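Long-range contacts in hemoglobin-like protein (Methylacidiphilum infernorum, PDB 4NK1), which binds a b-type heme as a group II truncated hemoglobin and is probably able to bind and carry oxygen: residues 42-47 with 166-171; 161-166 with 180-185; 64-69 with 148-153. All coordinates share one frame; numbering follows the deposited sequence.

Interaction 1 (42-47 with 166-171). With HEM (protoporphyrin IX containing Fe), chain E.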
loop_
_atom_site.group_PDB
_atom_site.type_symbol
_atom_site.label_atom_id
_atom_site.label_comp_id
_atom_site.label_asym_id
_atom_site.label_seq_id
_atom_site.Cartn_x
_atom_site.Cartn_y
_atom_site.Cartn_z
ATOM N N PHE B 42 -6.232 4.473 -6.055
ATOM C CA PHE B 42 -5.854 4.970 -7.368
ATOM C C PHE B 42 -5.941 3.841 -8.396
ATOM O O PHE B 42 -5.947 2.655 -8.037
ATOM C CB PHE B 42 -4.438 5.575 -7.328
ATOM C CG PHE B 42 -3.364 4.564 -7.066
ATOM C CD1 PHE B 42 -3.028 4.212 -5.766
ATOM C CD2 PHE B 42 -2.703 3.942 -8.121
ATOM C CE1 PHE B 42 -2.049 3.254 -5.517
ATOM C CE2 PHE B 42 -1.726 2.996 -7.883
ATOM C CZ PHE B 42 -1.394 2.650 -6.580
ATOM N N VAL B 43 -6.007 4.212 -9.672
ATOM C CA VAL B 43 -6.050 3.233 -10.756
ATOM C C VAL B 43 -4.634 2.879 -11.223
ATOM O O VAL B 43 -3.801 3.759 -11.415
ATOM C CB VAL B 43 -6.836 3.780 -11.959
ATOM C CG1 VAL B 43 -7.051 2.689 -13.008
ATOM C CG2 VAL B 43 -8.170 4.350 -11.505
ATOM N N PHE B 44 -4.355 1.591 -11.371
ATOM C CA PHE B 44 -3.142 1.163 -12.053
ATOM C C PHE B 44 -3.411 1.301 -13.550
ATOM O O PHE B 44 -4.235 0.569 -14.095
ATOM C CB PHE B 44 -2.810 -0.284 -11.687
ATOM C CG PHE B 44 -2.528 -0.481 -10.223
ATOM C CD1 PHE B 44 -1.231 -0.404 -9.737
ATOM C CD2 PHE B 44 -3.564 -0.705 -9.322
ATOM C CE1 PHE B 44 -0.962 -0.577 -8.383
ATOM C CE2 PHE B 44 -3.302 -0.873 -7.967
ATOM C CZ PHE B 44 -1.990 -0.808 -7.500
ATOM N N PRO B 45 -2.739 2.263 -14.207
ATOM C CA PRO B 45 -2.987 2.630 -15.609
ATOM C C PRO B 45 -2.695 1.470 -16.545
ATOM O O PRO B 45 -1.956 0.549 -16.164
ATOM C CB PRO B 45 -1.961 3.743 -15.874
ATOM C CG PRO B 45 -1.570 4.253 -14.539
ATOM C CD PRO B 45 -1.660 3.071 -13.612
ATOM N N GLU B 46 -3.265 1.493 -17.750
ATOM C CA GLU B 46 -2.933 0.447 -18.709
ATOM C C GLU B 46 -1.450 0.544 -19.053
ATOM O O GLU B 46 -0.892 1.641 -19.131
ATOM C CB GLU B 46 -3.796 0.523 -19.970
ATOM C CG GLU B 46 -3.591 1.756 -20.830
ATOM C CD GLU B 46 -4.199 1.590 -22.230
ATOM O OE1 GLU B 46 -3.770 2.313 -23.160
ATOM O OE2 GLU B 46 -5.108 0.742 -22.399
ATOM N N VAL B 47 -0.797 -0.601 -19.195
ATOM C CA VAL B 47 0.587 -0.584 -19.615
ATOM C C VAL B 47 0.769 -1.240 -20.987
ATOM O O VAL B 47 0.297 -2.360 -21.228
ATOM C CB VAL B 47 1.565 -1.126 -18.528
ATOM C CG1 VAL B 47 0.835 -1.470 -17.233
ATOM C CG2 VAL B 47 2.386 -2.290 -19.034
ATOM N N SER B 166 5.806 0.364 -13.624
ATOM C CA SER B 166 6.383 0.563 -12.295
ATOM C C SER B 166 5.357 0.958 -11.236
ATOM O O SER B 166 5.598 0.765 -10.051
ATOM C CB SER B 166 7.491 1.602 -12.340
ATOM O OG SER B 166 7.007 2.847 -12.812
ATOM N N ILE B 167 4.230 1.520 -11.657
ATOM C CA ILE B 167 3.182 1.936 -10.726
ATOM C C ILE B 167 2.619 0.709 -10.021
ATOM O O ILE B 167 2.170 0.777 -8.876
ATOM C CB ILE B 167 2.048 2.683 -11.466
ATOM C CG1 ILE B 167 2.554 4.030 -11.988
ATOM C CG2 ILE B 167 0.836 2.904 -10.565
ATOM C CD1 ILE B 167 1.749 4.579 -13.153
ATOM N N ARG B 168 2.672 -0.425 -10.706
ATOM C CA ARG B 168 2.110 -1.646 -10.172
ATOM C C ARG B 168 2.970 -2.336 -9.127
ATOM O O ARG B 168 2.526 -3.292 -8.482
ATOM C CB ARG B 168 1.777 -2.593 -11.322
ATOM C CG ARG B 168 0.653 -2.040 -12.187
ATOM C CD ARG B 168 0.206 -3.027 -13.217
ATOM N NE ARG B 168 -0.730 -2.413 -14.150
ATOM C CZ ARG B 168 -1.746 -3.059 -14.712
ATOM N NH1 ARG B 168 -1.950 -4.336 -14.424
ATOM N NH2 ARG B 168 -2.547 -2.423 -15.555
ATOM N N MET B 169 4.186 -1.843 -8.935
ATOM C CA MET B 169 5.078 -2.441 -7.958
ATOM C C MET B 169 4.925 -1.754 -6.601
ATOM O O MET B 169 5.383 -2.276 -5.590
ATOM C CB MET B 169 6.533 -2.368 -8.445
ATOM C CG MET B 169 6.733 -2.867 -9.876
ATOM S SD MET B 169 6.110 -4.541 -10.160
ATOM C CE MET B 169 5.591 -4.366 -11.868
ATOM N N ILE B 170 4.266 -0.593 -6.578
ATOM C CA ILE B 170 4.104 0.188 -5.350
ATOM C C ILE B 170 3.256 -0.582 -4.340
ATOM O O ILE B 170 2.089 -0.911 -4.606
ATOM C CB ILE B 170 3.419 1.554 -5.610
ATOM C CG1 ILE B 170 4.321 2.476 -6.429
ATOM C CG2 ILE B 170 3.080 2.239 -4.301
ATOM C CD1 ILE B 170 3.569 3.665 -7.005
ATOM N N ASN B 171 3.835 -0.864 -3.178
ATOM C CA ASN B 171 3.134 -1.653 -2.169
ATOM C C ASN B 171 3.022 -0.932 -0.818
ATOM O O ASN B 171 2.405 -1.446 0.120
ATOM C CB ASN B 171 3.756 -3.060 -2.038
ATOM C CG ASN B 171 5.262 -3.022 -1.721
ATOM O OD1 ASN B 171 5.728 -2.169 -0.961
ATOM N ND2 ASN B 171 6.019 -3.960 -2.301
HETATM C CHA HEM E . 13.817 -7.490 -8.534
HETATM C CHB HEM E . 13.429 -2.994 -6.724
HETATM C CHC HEM E . 10.313 -1.872 -10.267
HETATM C CHD HEM E . 11.847 -5.801 -12.698
HETATM C C1A HEM E . 13.942 -6.423 -7.660
HETATM C C2A HEM E . 14.584 -6.385 -6.342
HETATM C C3A HEM E . 14.464 -5.135 -5.867
HETATM C C4A HEM E . 13.753 -4.330 -6.846
HETATM C CMA HEM E . 14.989 -4.637 -4.496
HETATM C CAA HEM E . 15.293 -7.511 -5.535
HETATM C CBA HEM E . 14.904 -8.945 -5.898
HETATM C CGA HEM E . 13.971 -9.554 -4.875
HETATM O O1A HEM E . 12.933 -8.916 -4.557
HETATM O O2A HEM E . 14.246 -10.689 -4.392
HETATM C C1B HEM E . 12.495 -2.303 -7.464
HETATM C C2B HEM E . 11.935 -0.993 -7.168
HETATM C C3B HEM E . 11.067 -0.692 -8.139
HETATM C C4B HEM E . 11.061 -1.782 -9.107
HETATM C CMB HEM E . 12.226 -0.088 -5.946
HETATM C CAB HEM E . 10.245 0.622 -8.191
HETATM C CBB HEM E . 9.083 0.699 -8.865
HETATM C C1C HEM E . 10.485 -2.807 -11.265
HETATM C C2C HEM E . 9.879 -2.798 -12.586
HETATM C C3C HEM E . 10.319 -3.863 -13.253
HETATM C C4C HEM E . 11.205 -4.622 -12.387
HETATM C CMC HEM E . 8.927 -1.747 -13.192
HETATM C CAC HEM E . 9.888 -4.185 -14.697
HETATM C CBC HEM E . 10.808 -4.584 -15.578
HETATM C C1D HEM E . 12.457 -6.670 -11.815
HETATM C C2D HEM E . 12.891 -8.018 -12.107
HETATM C C3D HEM E . 13.508 -8.545 -10.808
HETATM C C4D HEM E . 13.391 -7.464 -9.851
HETATM C CMD HEM E . 12.778 -8.794 -13.438
HETATM C CAD HEM E . 14.113 -9.952 -10.603
HETATM C CBD HEM E . 12.962 -10.942 -10.450
HETATM C CGD HEM E . 13.467 -12.364 -10.368
HETATM O O1D HEM E . 14.445 -12.641 -9.624
HETATM O O2D HEM E . 12.872 -13.241 -11.044
HETATM N NA HEM E . 13.457 -5.151 -7.916
HETATM N NB HEM E . 11.938 -2.747 -8.651
HETATM N NC HEM E . 11.279 -3.941 -11.183
HETATM N ND HEM E . 12.773 -6.398 -10.488
HETATM FE FE HEM E . 12.376 -4.609 -9.582
HETATM O O HOH W 1 0.006 0.369 -14.311
#

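Interaction 2 (161-166 with 180-185). With HEM (protoporphyrin IX containing Fe), chain E.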
loop_
_atom_site.group_PDB
_atom_site.type_symbol
_atom_site.label_atom_id
_atom_site.label_comp_id
_atom_site.label_asym_id
_atom_site.label_seq_id
_atom_site.Cartn_x
_atom_site.Cartn_y
_atom_site.Cartn_z
ATOM N N TRP B 161 6.498 2.170 -21.232
ATOM C CA TRP B 161 6.332 0.863 -20.617
ATOM C C TRP B 161 6.746 0.914 -19.151
ATOM O O TRP B 161 5.921 0.672 -18.261
ATOM C CB TRP B 161 7.142 -0.192 -21.369
ATOM C CG TRP B 161 7.194 -1.525 -20.677
ATOM C CD1 TRP B 161 6.137 -2.240 -20.199
ATOM C CD2 TRP B 161 8.366 -2.312 -20.413
ATOM N NE1 TRP B 161 6.575 -3.421 -19.644
ATOM C CE2 TRP B 161 7.935 -3.488 -19.756
ATOM C CE3 TRP B 161 9.731 -2.130 -20.662
ATOM C CZ2 TRP B 161 8.832 -4.487 -19.349
ATOM C CZ3 TRP B 161 10.624 -3.126 -20.256
ATOM C CH2 TRP B 161 10.167 -4.288 -19.600
ATOM N N ILE B 162 8.011 1.235 -18.878
ATOM C CA ILE B 162 8.438 1.219 -17.477
ATOM C C ILE B 162 7.711 2.250 -16.606
ATOM O O ILE B 162 7.464 1.995 -15.427
ATOM C CB ILE B 162 9.972 1.328 -17.286
ATOM C CG1 ILE B 162 10.499 2.674 -17.787
ATOM C CG2 ILE B 162 10.680 0.141 -17.937
ATOM C CD1 ILE B 162 12.000 2.863 -17.554
ATOM N N GLU B 163 7.359 3.396 -17.179
ATOM C CA GLU B 163 6.713 4.465 -16.412
ATOM C C GLU B 163 5.406 3.973 -15.837
ATOM O O GLU B 163 5.113 4.200 -14.663
ATOM C CB GLU B 163 6.444 5.674 -17.309
ATOM C CG GLU B 163 5.925 6.905 -16.591
ATOM C CD GLU B 163 4.410 6.899 -16.409
ATOM O OE1 GLU B 163 3.712 6.177 -17.157
ATOM O OE2 GLU B 163 3.916 7.629 -15.522
ATOM N N SER B 164 4.625 3.296 -16.678
ATOM C CA SER B 164 3.308 2.819 -16.289
ATOM C C SER B 164 3.396 1.505 -15.507
ATOM O O SER B 164 2.737 1.343 -14.484
ATOM C CB SER B 164 2.430 2.646 -17.532
ATOM O OG SER B 164 1.154 2.137 -17.181
ATOM N N PHE B 165 4.228 0.580 -15.978
ATOM C CA PHE B 165 4.384 -0.707 -15.301
ATOM C C PHE B 165 4.881 -0.566 -13.857
ATOM O O PHE B 165 4.439 -1.300 -12.977
ATOM C CB PHE B 165 5.344 -1.604 -16.085
ATOM C CG PHE B 165 5.228 -3.057 -15.745
ATOM C CD1 PHE B 165 4.046 -3.571 -15.227
ATOM C CD2 PHE B 165 6.300 -3.915 -15.935
ATOM C CE1 PHE B 165 3.930 -4.924 -14.910
ATOM C CE2 PHE B 165 6.196 -5.265 -15.616
ATOM C CZ PHE B 165 5.003 -5.771 -15.103
ATOM N N SER B 166 5.806 0.364 -13.624
ATOM C CA SER B 166 6.383 0.563 -12.295
ATOM C C SER B 166 5.357 0.958 -11.236
ATOM O O SER B 166 5.598 0.765 -10.051
ATOM C CB SER B 166 7.491 1.602 -12.340
ATOM O OG SER B 166 7.007 2.847 -12.812
ATOM N N ARG B 180 2.666 9.827 -9.216
ATOM C CA ARG B 180 2.952 10.779 -10.276
ATOM C C ARG B 180 3.096 10.103 -11.642
ATOM O O ARG B 180 3.781 9.071 -11.780
ATOM C CB ARG B 180 4.233 11.551 -9.925
ATOM C CG ARG B 180 4.816 12.394 -11.052
ATOM C CD ARG B 180 5.638 13.545 -10.471
ATOM N NE ARG B 180 6.949 13.685 -11.101
ATOM C CZ ARG B 180 8.065 13.987 -10.438
ATOM N NH1 ARG B 180 9.216 14.094 -11.088
ATOM N NH2 ARG B 180 8.033 14.175 -9.123
ATOM N N ARG B 181 2.428 10.666 -12.646
ATOM C CA ARG B 181 2.639 10.227 -14.022
ATOM C C ARG B 181 3.784 11.044 -14.615
ATOM O O ARG B 181 3.793 12.271 -14.494
ATOM C CB ARG B 181 1.381 10.424 -14.870
ATOM C CG ARG B 181 0.135 9.715 -14.347
ATOM C CD ARG B 181 0.405 8.248 -14.120
ATOM N NE ARG B 181 1.034 7.618 -15.281
ATOM C CZ ARG B 181 0.362 7.044 -16.274
ATOM N NH1 ARG B 181 -0.962 7.027 -16.261
ATOM N NH2 ARG B 181 1.013 6.489 -17.286
ATOM N N VAL B 182 4.762 10.382 -15.232
ATOM C CA VAL B 182 5.831 11.120 -15.932
ATOM C C VAL B 182 5.888 10.779 -17.423
ATOM O O VAL B 182 6.564 9.835 -17.842
ATOM C CB VAL B 182 7.218 11.027 -15.211
ATOM C CG1 VAL B 182 7.465 9.637 -14.662
ATOM C CG2 VAL B 182 8.361 11.505 -16.115
ATOM N N PRO B 183 5.141 11.549 -18.234
ATOM C CA PRO B 183 4.995 11.268 -19.666
ATOM C C PRO B 183 6.311 11.563 -20.369
ATOM O O PRO B 183 7.072 12.404 -19.872
ATOM C CB PRO B 183 3.941 12.286 -20.120
ATOM C CG PRO B 183 3.394 12.930 -18.840
ATOM C CD PRO B 183 4.515 12.826 -17.856
ATOM N N TYR B 184 6.580 10.896 -21.487
ATOM C CA TYR B 184 7.841 11.089 -22.191
ATOM C C TYR B 184 8.073 12.558 -22.577
ATOM O O TYR B 184 9.199 13.056 -22.506
ATOM C CB TYR B 184 7.902 10.200 -23.432
ATOM C CG TYR B 184 9.168 10.403 -24.232
ATOM C CD1 TYR B 184 10.389 9.916 -23.768
ATOM C CD2 TYR B 184 9.152 11.094 -25.441
ATOM C CE1 TYR B 184 11.552 10.102 -24.486
ATOM C CE2 TYR B 184 10.324 11.288 -26.170
ATOM C CZ TYR B 184 11.515 10.786 -25.685
ATOM O OH TYR B 184 12.682 10.967 -26.392
ATOM N N SER B 185 6.998 13.232 -22.978
ATOM C CA SER B 185 7.052 14.632 -23.385
ATOM C C SER B 185 7.648 15.536 -22.314
ATOM O O SER B 185 8.296 16.534 -22.628
ATOM C CB SER B 185 5.650 15.127 -23.744
ATOM O OG SER B 185 4.815 15.169 -22.598
HETATM C CHA HEM E . 13.817 -7.490 -8.534
HETATM C CHB HEM E . 13.429 -2.994 -6.724
HETATM C CHC HEM E . 10.313 -1.872 -10.267
HETATM C CHD HEM E . 11.847 -5.801 -12.698
HETATM C C1A HEM E . 13.942 -6.423 -7.660
HETATM C C2A HEM E . 14.584 -6.385 -6.342
HETATM C C3A HEM E . 14.464 -5.135 -5.867
HETATM C C4A HEM E . 13.753 -4.330 -6.846
HETATM C CMA HEM E . 14.989 -4.637 -4.496
HETATM C CAA HEM E . 15.293 -7.511 -5.535
HETATM C CBA HEM E . 14.904 -8.945 -5.898
HETATM C CGA HEM E . 13.971 -9.554 -4.875
HETATM O O1A HEM E . 12.933 -8.916 -4.557
HETATM O O2A HEM E . 14.246 -10.689 -4.392
HETATM C C1B HEM E . 12.495 -2.303 -7.464
HETATM C C2B HEM E . 11.935 -0.993 -7.168
HETATM C C3B HEM E . 11.067 -0.692 -8.139
HETATM C C4B HEM E . 11.061 -1.782 -9.107
HETATM C CMB HEM E . 12.226 -0.088 -5.946
HETATM C CAB HEM E . 10.245 0.622 -8.191
HETATM C CBB HEM E . 9.083 0.699 -8.865
HETATM C C1C HEM E . 10.485 -2.807 -11.265
HETATM C C2C HEM E . 9.879 -2.798 -12.586
HETATM C C3C HEM E . 10.319 -3.863 -13.253
HETATM C C4C HEM E . 11.205 -4.622 -12.387
HETATM C CMC HEM E . 8.927 -1.747 -13.192
HETATM C CAC HEM E . 9.888 -4.185 -14.697
HETATM C CBC HEM E . 10.808 -4.584 -15.578
HETATM C C1D HEM E . 12.457 -6.670 -11.815
HETATM C C2D HEM E . 12.891 -8.018 -12.107
HETATM C C3D HEM E . 13.508 -8.545 -10.808
HETATM C C4D HEM E . 13.391 -7.464 -9.851
HETATM C CMD HEM E . 12.778 -8.794 -13.438
HETATM C CAD HEM E . 14.113 -9.952 -10.603
HETATM C CBD HEM E . 12.962 -10.942 -10.450
HETATM C CGD HEM E . 13.467 -12.364 -10.368
HETATM O O1D HEM E . 14.445 -12.641 -9.624
HETATM O O2D HEM E . 12.872 -13.241 -11.044
HETATM N NA HEM E . 13.457 -5.151 -7.916
HETATM N NB HEM E . 11.938 -2.747 -8.651
HETATM N NC HEM E . 11.279 -3.941 -11.183
HETATM N ND HEM E . 12.773 -6.398 -10.488
HETATM FE FE HEM E . 12.376 -4.609 -9.582
#

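Interaction 3 (64-69 with 148-153)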
loop_
_atom_site.group_PDB
_atom_site.type_symbol
_atom_site.label_atom_id
_atom_site.label_comp_id
_atom_site.label_asym_id
_atom_site.label_seq_id
_atom_site.Cartn_x
_atom_site.Cartn_y
_atom_site.Cartn_z
ATOM N N ARG B 64 21.070 -5.237 -22.459
ATOM C CA ARG B 64 21.786 -5.748 -21.289
ATOM C C ARG B 64 22.677 -4.687 -20.648
ATOM O O ARG B 64 22.793 -4.633 -19.430
ATOM C CB ARG B 64 22.605 -6.996 -21.644
ATOM C CG ARG B 64 21.733 -8.185 -22.025
ATOM C CD ARG B 64 22.479 -9.510 -22.070
ATOM N NE ARG B 64 21.542 -10.588 -22.392
ATOM C CZ ARG B 64 20.769 -11.193 -21.494
ATOM N NH1 ARG B 64 20.831 -10.830 -20.217
ATOM N NH2 ARG B 64 19.927 -12.152 -21.865
ATOM N N LYS B 65 23.294 -3.837 -21.460
ATOM C CA LYS B 65 24.134 -2.769 -20.927
ATOM C C LYS B 65 23.267 -1.709 -20.249
ATOM O O LYS B 65 23.659 -1.105 -19.244
ATOM C CB LYS B 65 24.970 -2.136 -22.043
ATOM C CG LYS B 65 26.025 -1.175 -21.542
ATOM C CD LYS B 65 26.666 -0.391 -22.691
ATOM C CE LYS B 65 27.886 0.410 -22.209
ATOM N NZ LYS B 65 28.410 1.362 -23.244
ATOM N N LEU B 66 22.086 -1.482 -20.808
ATOM C CA LEU B 66 21.131 -0.560 -20.221
ATOM C C LEU B 66 20.812 -0.960 -18.779
ATOM O O LEU B 66 20.860 -0.133 -17.860
ATOM C CB LEU B 66 19.852 -0.574 -21.044
ATOM C CG LEU B 66 18.700 0.205 -20.425
ATOM C CD1 LEU B 66 19.074 1.692 -20.314
ATOM C CD2 LEU B 66 17.425 -0.013 -21.238
ATOM N N VAL B 67 20.509 -2.236 -18.592
ATOM C CA VAL B 67 20.092 -2.735 -17.291
ATOM C C VAL B 67 21.247 -2.694 -16.304
ATOM O O VAL B 67 21.041 -2.428 -15.113
ATOM C CB VAL B 67 19.489 -4.135 -17.424
ATOM C CG1 VAL B 67 19.135 -4.712 -16.058
ATOM C CG2 VAL B 67 18.246 -4.056 -18.304
ATOM N N GLU B 68 22.461 -2.905 -16.817
ATOM C CA GLU B 68 23.669 -2.801 -16.015
ATOM C C GLU B 68 23.854 -1.400 -15.450
ATOM O O GLU B 68 24.027 -1.248 -14.236
ATOM C CB GLU B 68 24.919 -3.207 -16.819
ATOM C CG GLU B 68 25.044 -4.704 -17.078
ATOM C CD GLU B 68 26.364 -5.085 -17.746
ATOM O OE1 GLU B 68 26.404 -6.143 -18.422
ATOM O OE2 GLU B 68 27.361 -4.336 -17.585
ATOM N N VAL B 69 23.849 -0.371 -16.300
ATOM C CA VAL B 69 24.056 0.966 -15.746
ATOM C C VAL B 69 22.825 1.482 -14.965
ATOM O O VAL B 69 22.953 2.365 -14.119
ATOM C CB VAL B 69 24.679 2.008 -16.751
ATOM C CG1 VAL B 69 25.399 1.316 -17.921
ATOM C CG2 VAL B 69 23.670 3.001 -17.250
ATOM N N VAL B 148 23.698 5.278 -22.028
ATOM C CA VAL B 148 24.056 4.242 -22.990
ATOM C C VAL B 148 23.668 4.643 -24.412
ATOM O O VAL B 148 23.817 3.851 -25.338
ATOM C CB VAL B 148 23.437 2.874 -22.666
ATOM C CG1 VAL B 148 23.965 2.364 -21.350
ATOM C CG2 VAL B 148 21.887 2.959 -22.676
ATOM N N HIS B 149 23.160 5.863 -24.570
ATOM C CA HIS B 149 22.728 6.354 -25.877
ATOM C C HIS B 149 21.727 5.383 -26.510
ATOM O O HIS B 149 21.958 4.854 -27.595
ATOM C CB HIS B 149 23.942 6.606 -26.790
ATOM C CG HIS B 149 25.052 7.348 -26.111
ATOM N ND1 HIS B 149 24.933 8.663 -25.707
ATOM C CD2 HIS B 149 26.297 6.955 -25.746
ATOM C CE1 HIS B 149 26.054 9.046 -25.124
ATOM N NE2 HIS B 149 26.899 8.029 -25.137
ATOM N N PHE B 150 20.630 5.135 -25.799
ATOM C CA PHE B 150 19.530 4.334 -26.309
ATOM C C PHE B 150 18.942 5.071 -27.512
ATOM O O PHE B 150 18.686 6.278 -27.432
ATOM C CB PHE B 150 18.461 4.204 -25.226
ATOM C CG PHE B 150 17.558 3.013 -25.391
ATOM C CD1 PHE B 150 17.984 1.745 -25.005
ATOM C CD2 PHE B 150 16.271 3.162 -25.904
ATOM C CE1 PHE B 150 17.146 0.633 -25.141
ATOM C CE2 PHE B 150 15.425 2.056 -26.042
ATOM C CZ PHE B 150 15.868 0.789 -25.652
ATOM N N PRO B 151 18.720 4.351 -28.626
ATOM C CA PRO B 151 18.296 5.000 -29.873
ATOM C C PRO B 151 17.050 5.831 -29.622
ATOM O O PRO B 151 16.110 5.305 -29.021
ATOM C CB PRO B 151 17.945 3.815 -30.779
ATOM C CG PRO B 151 18.772 2.673 -30.245
ATOM C CD PRO B 151 18.764 2.881 -28.751
ATOM N N LEU B 152 17.044 7.090 -30.051
ATOM C CA LEU B 152 15.909 7.971 -29.778
ATOM C C LEU B 152 14.596 7.419 -30.294
ATOM O O LEU B 152 13.569 7.562 -29.634
ATOM C CB LEU B 152 16.152 9.369 -30.351
ATOM C CG LEU B 152 17.349 10.111 -29.760
ATOM C CD1 LEU B 152 17.426 11.553 -30.247
ATOM C CD2 LEU B 152 17.296 10.064 -28.237
ATOM N N SER B 153 14.628 6.772 -31.457
ATOM C CA SER B 153 13.399 6.348 -32.129
ATOM C C SER B 153 12.592 5.284 -31.369
ATOM O O SER B 153 11.409 5.093 -31.648
ATOM C CB SER B 153 13.717 5.824 -33.524
ATOM O OG SER B 153 14.419 4.592 -33.429
#

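Interaction 1 (42-47 with 166-171)
F44 and P45 press from the N-terminal extension onto I167 and R168, just beyond helix 155-165, and here the packing is tight. The carbonyl O of I167 sits at the edge of the F44 ring, 3.4 Å from CE1, while CG of R168 comes obliquely to CD1 (3.5 Å). F42 CE2 lies over one face of that ring, offset toward its rim, and also comes within 3.7 Å of I167 CG2. At the far branch of the same isoleucine, CD1 meets P45 CG at 3.6 Å, the two side chains crossing nearly at a right angle. M169, on the other side of the turn, sets its CG 3.7 Å from HEM CHC. In this globin the turn that follows helix 155-165 therefore lies between the heme on one side and the N-terminal part of the chain on the other. Toward the subunit interface the contact becomes polar and partly open. R168, straight from CG to NE, carries its guanidinium past F44 CB, which lies over one face, and NH2 donates to P45 O (3.1 Å, N-H...O 177°), tilted out of the carbonyl plane. A water bridges R168 NE and the same carbonyl, while V47 CG1 touches NE at 3.6 Å. NH2 also bonds E37 O of the second subunit, where V47 joins an antiparallel ladder. A leucine in place of R168 would probably leave P45 O with the water alone of its two donors here, that water without its NE-H donor, and the E37 carbonyl of the second subunit without its mate.

Interaction 2 (161-166 with 180-185)
E163 and R181 meet broadside: the side chains cross at about a right angle, yet their flat ends lie almost in one plane, carboxylate and guanidinium only 12° apart. The arginine presents its NE edge, so the salt bridge is a side-on, two-pronged one. NH2 of R181 donates to OE1 of E163 at 2.7 Å, and NE of R181 donates to OE2 at 2.9 Å, this second bond being virtually straight (177°). Each oxygen uses its syn lone pair, and neither acceptor strays far from the guanidinium plane. The arginine reaches this position by folding back, bent at both chi2 and chi3. The glutamate approaches from the helix with CG anti to its backbone N (chi1 -173°) and then bends at chi2, which swings the carboxylate across to the passing chain. There OE2 takes a second donor, V182 N at 2.9 Å, arriving from above the carboxylate plane and leaving the in-plane side to the arginine. Two N-H groups therefore grip OE2 and one grips OE1, which fixes the rotation of the carboxylate and probably favours its charged form in a buried position. Beneath the polar grip, E163 CG packs on V182 CG1 at 3.7 Å. V182 O accepts from NE1 of W159, one turn before E163 on the helix, and E163 O and R180 O both receive R134 of helix 131-147. On the other side of helix 155-165, F165 CD2 lies 3.8 Å from HEM CAC. The arrangement is a C-terminal tail returning over the last long helix of a globin fold, fastened by a bidentate arginine-carboxylate pair on the helix side turned from the heme.

Interaction 3 (64-69 with 148-153)
A Schellman motif ends helix 131-147 at H149, and the residues flanking this turn pack against helix 60-74 of the globin fold. V148, just before the turn, points toward that helix and splits its two methyls between neighbours. Its CG1 lies anti to the carbonyl carbon (chi1 -63°) and slides alongside V69, 3.9 Å from V69 CG1, with the aliphatic CD of K65 a little farther off at 4.1 Å. The other methyl, V148 CG2, meets L66 CD1 at 3.9 Å, the two side chains crossing at about a right angle. L66 is forked in the same way: its second methyl, CD2, reaches obliquely to CE1 of the F150 ring at 4.0 Å. One face of that ring is covered by CD of P151, and F158 of helix 155-165 meets both L66 and F150. The side chains meet through carbon atoms at 3.9 Å or more, as ordinary apolar packing. K65, extended beyond CG, lays its aliphatic part past V148 at the exposed side of the contact, while L66, V148 and F150 are buried. This is helix-to-corner packing in a globin fold, setting helix 60-74 against the link between helices 131-147 and 155-165.

Overall arrangement
Interactions 1 and 2 are neighbours, their centres about 10 Å apart, sharing S166 and touching through E46 O and S164 OG, a probable hydrogen bond. Their segments alternate along the chain, and both contacts reach the heme. Interaction 3 is nested inside the loop that interaction 1 closes and precedes interaction 2 in sequence; its centre lies about 24 Å from that of interaction 1, across the middle of the chain, and about 17 Å from that of interaction 2. Interactions 1 and 2 bring the N-terminal and C-terminal parts of the chain onto the end of helix 155-165, interaction 1 continuing into the dimer interface, while interaction 3 joins helix 60-74 to the corner before that helix.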